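Local atomic coordinates of calcium-regulated actin-bundling protein (Dictyostelium discoideum, PDB entry 4X3N), a protein that binds and bundles actin filaments under calcium control and may contribute to the structure and reorganization of filopodia and pseudopodia during cell movement. Residues Glu24-Phe34 and Pro167-Met175. Sequence-based numbering, arbitrary orientation.
Sequences EKLSAEAMEFF and PADFCTRSM
A water joins Glu24 to Ala168, giving a proton to Glu24 O and accepting one from Ala168 N, each at 3.0 Å; the amide of Ala168, in the first turn of helix 167-174 and so without a carbonyl of its own helix to bind, is satisfied by the water. Beside this bridge Leu26 lays CD2 against the same turn, 3.3 Å from Ala168 CA. The helix starting at Ala28, N-capped by Ser27, crosses helix 167-174 almost at right angles (82°), and small side chains meet near the crossing, with Ala30 CB 4.0 Å from Cys171 CB. Phe33, its CG anti to the backbone N (chi1 174°), reaches across the last turn of the partner helix. Met175 CG lies over one face of the Phe33 ring, offset toward the rim, 3.5 Å from the centroid in a CH-pi contact, while Ser174 OG lies in the ring plane at the edge, 3.3 Å from Phe33 CZ. Phe33 CE2 comes 3.9 Å from Phe170 CE2. Cys171 SG sits at the edges of both the Phe33 and Phe34 rings. Exchanging Phe33 for an alanine would probably leave Met175 CG without the ring face it packs on and open a gap beside Ser174 and Phe170. Phe34 also touches Leu154, Leu158 and the calcium ligand Glu155, placing the contact against the EF-hand-like calcium site. Apart from the water bridge, apolar, sulfur and aromatic packing chiefly joins the segments, depending on shape more than charge.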
# COMPACT_ATOMS: atom_id res chain seq x y z
N GLU A 24 3.75 23.61 -16.69
CA GLU A 24 2.99 23.15 -17.89
C GLU A 24 2.41 21.80 -17.45
O GLU A 24 3.15 20.83 -17.27
CB GLU A 24 3.89 23.01 -19.15
CG GLU A 24 3.20 23.46 -20.45
CD GLU A 24 3.80 22.86 -21.75
OE1 GLU A 24 4.93 23.24 -22.13
OE2 GLU A 24 3.12 22.02 -22.42
N LYS A 25 1.11 21.79 -17.22
CA LYS A 25 0.35 20.58 -17.10
C LYS A 25 0.48 19.74 -18.38
O LYS A 25 0.58 20.28 -19.45
CB LYS A 25 -1.10 20.98 -16.90
CG LYS A 25 -1.79 20.26 -15.76
CD LYS A 25 -3.18 20.85 -15.51
CE LYS A 25 -4.16 20.61 -16.66
NZ LYS A 25 -4.92 19.32 -16.57
N LEU A 26 0.50 18.42 -18.27
CA LEU A 26 0.62 17.55 -19.43
C LEU A 26 -0.75 17.22 -20.04
O LEU A 26 -1.70 17.07 -19.34
CB LEU A 26 1.27 16.23 -19.03
CG LEU A 26 2.67 16.30 -18.40
CD1 LEU A 26 3.12 14.93 -17.93
CD2 LEU A 26 3.71 16.82 -19.38
N SER A 27 -0.81 17.08 -21.35
CA SER A 27 -1.96 16.49 -22.02
C SER A 27 -2.19 15.09 -21.49
O SER A 27 -1.30 14.49 -20.86
CB SER A 27 -1.66 16.36 -23.50
OG SER A 27 -0.73 15.32 -23.72
N ALA A 28 -3.38 14.56 -21.72
CA ALA A 28 -3.67 13.18 -21.34
C ALA A 28 -2.71 12.21 -22.02
O ALA A 28 -2.31 11.19 -21.44
CB ALA A 28 -5.11 12.82 -21.67
N GLU A 29 -2.37 12.51 -23.26
CA GLU A 29 -1.54 11.62 -24.01
C GLU A 29 -0.11 11.62 -23.44
O GLU A 29 0.54 10.61 -23.40
CB GLU A 29 -1.51 12.11 -25.46
CG GLU A 29 -0.90 11.13 -26.46
CD GLU A 29 -0.66 11.74 -27.85
OE1 GLU A 29 -1.36 12.71 -28.24
OE2 GLU A 29 0.25 11.25 -28.56
N ALA A 30 0.38 12.79 -23.07
CA ALA A 30 1.73 12.91 -22.53
C ALA A 30 1.75 12.28 -21.11
O ALA A 30 2.69 11.60 -20.76
CB ALA A 30 2.14 14.34 -22.47
N MET A 31 0.70 12.51 -20.31
CA MET A 31 0.62 11.93 -18.99
C MET A 31 0.64 10.42 -19.08
O MET A 31 1.25 9.78 -18.25
CB MET A 31 -0.63 12.41 -18.27
CG MET A 31 -0.72 12.00 -16.82
SD MET A 31 0.74 12.47 -15.83
CE MET A 31 0.28 14.17 -15.40
N GLU A 32 0.00 9.84 -20.09
CA GLU A 32 -0.11 8.39 -20.13
C GLU A 32 1.27 7.87 -20.42
O GLU A 32 1.72 6.88 -19.80
CB GLU A 32 -1.11 7.92 -21.20
CG GLU A 32 -1.05 6.40 -21.46
CD GLU A 32 -1.63 5.99 -22.83
OE1 GLU A 32 -2.03 6.87 -23.62
OE2 GLU A 32 -1.70 4.77 -23.12
N PHE A 33 1.94 8.52 -21.38
CA PHE A 33 3.34 8.19 -21.70
C PHE A 33 4.21 8.25 -20.45
O PHE A 33 4.92 7.32 -20.10
CB PHE A 33 3.89 9.15 -22.75
CG PHE A 33 5.34 8.97 -23.01
CD1 PHE A 33 5.80 7.87 -23.76
CD2 PHE A 33 6.26 9.83 -22.51
CE1 PHE A 33 7.14 7.72 -24.02
CE2 PHE A 33 7.58 9.67 -22.75
CZ PHE A 33 8.03 8.60 -23.47
N PHE A 34 4.13 9.39 -19.77
CA PHE A 34 4.93 9.64 -18.58
C PHE A 34 4.68 8.57 -17.55
O PHE A 34 5.61 8.03 -16.97
CB PHE A 34 4.51 10.99 -18.02
CG PHE A 34 5.35 11.48 -16.90
CD1 PHE A 34 5.09 11.14 -15.64
CD2 PHE A 34 6.38 12.38 -17.16
CE1 PHE A 34 5.91 11.59 -14.60
CE2 PHE A 34 7.21 12.83 -16.14
CZ PHE A 34 6.97 12.47 -14.86
N PRO A 167 8.69 18.09 -17.05
CA PRO A 167 7.94 16.92 -17.57
C PRO A 167 7.41 17.06 -19.01
O PRO A 167 7.42 16.10 -19.83
CB PRO A 167 6.78 16.82 -16.58
CG PRO A 167 7.36 17.27 -15.34
CD PRO A 167 8.22 18.46 -15.71
N ALA A 168 6.88 18.23 -19.34
CA ALA A 168 6.35 18.40 -20.68
C ALA A 168 7.41 18.37 -21.77
O ALA A 168 7.28 17.69 -22.81
CB ALA A 168 5.56 19.71 -20.77
N ASP A 169 8.52 19.05 -21.52
CA ASP A 169 9.69 18.97 -22.36
C ASP A 169 10.17 17.53 -22.52
O ASP A 169 10.43 17.04 -23.65
CB ASP A 169 10.81 19.90 -21.80
CG ASP A 169 12.08 19.91 -22.69
OD1 ASP A 169 12.02 20.59 -23.76
OD2 ASP A 169 13.11 19.23 -22.37
N PHE A 170 10.33 16.84 -21.40
CA PHE A 170 10.73 15.46 -21.45
C PHE A 170 9.81 14.63 -22.38
O PHE A 170 10.30 13.86 -23.19
CB PHE A 170 10.75 14.86 -20.04
CG PHE A 170 10.82 13.37 -20.06
CD1 PHE A 170 11.99 12.75 -20.46
CD2 PHE A 170 9.71 12.62 -19.80
CE1 PHE A 170 12.04 11.40 -20.56
CE2 PHE A 170 9.77 11.23 -19.88
CZ PHE A 170 10.92 10.64 -20.28
N CYS A 171 8.50 14.78 -22.26
CA CYS A 171 7.57 13.99 -23.07
C CYS A 171 7.73 14.33 -24.58
O CYS A 171 7.77 13.44 -25.48
CB CYS A 171 6.13 14.22 -22.59
SG CYS A 171 5.78 13.57 -20.93
N THR A 172 7.92 15.61 -24.85
CA THR A 172 8.17 16.06 -26.22
C THR A 172 9.39 15.45 -26.75
O THR A 172 9.40 15.03 -27.87
CB THR A 172 8.40 17.57 -26.25
OG1 THR A 172 7.18 18.24 -25.87
CG2 THR A 172 8.88 18.04 -27.63
N ARG A 173 10.46 15.43 -25.96
CA ARG A 173 11.69 14.81 -26.35
C ARG A 173 11.63 13.29 -26.48
O ARG A 173 12.30 12.72 -27.35
CB ARG A 173 12.81 15.14 -25.37
CG ARG A 173 13.30 16.58 -25.43
CD ARG A 173 14.28 16.82 -24.32
NE ARG A 173 14.76 18.22 -24.16
CZ ARG A 173 16.06 18.58 -24.20
NH1 ARG A 173 17.06 17.73 -24.45
NH2 ARG A 173 16.37 19.81 -23.96
N SER A 174 10.86 12.64 -25.63
CA SER A 174 10.96 11.17 -25.53
C SER A 174 9.87 10.40 -26.24
O SER A 174 10.11 9.24 -26.65
CB SER A 174 10.94 10.74 -24.03
OG SER A 174 11.20 9.28 -23.86
N MET A 175 8.69 10.99 -26.37
CA MET A 175 7.56 10.34 -27.07
C MET A 175 7.87 9.97 -28.52
O MET A 175 8.62 10.65 -29.21
CB MET A 175 6.32 11.18 -27.01
CG MET A 175 5.71 11.19 -25.63
SD MET A 175 4.28 12.25 -25.49
CE MET A 175 3.13 11.13 -26.30
O HOH W 1 6.09 20.43 -17.46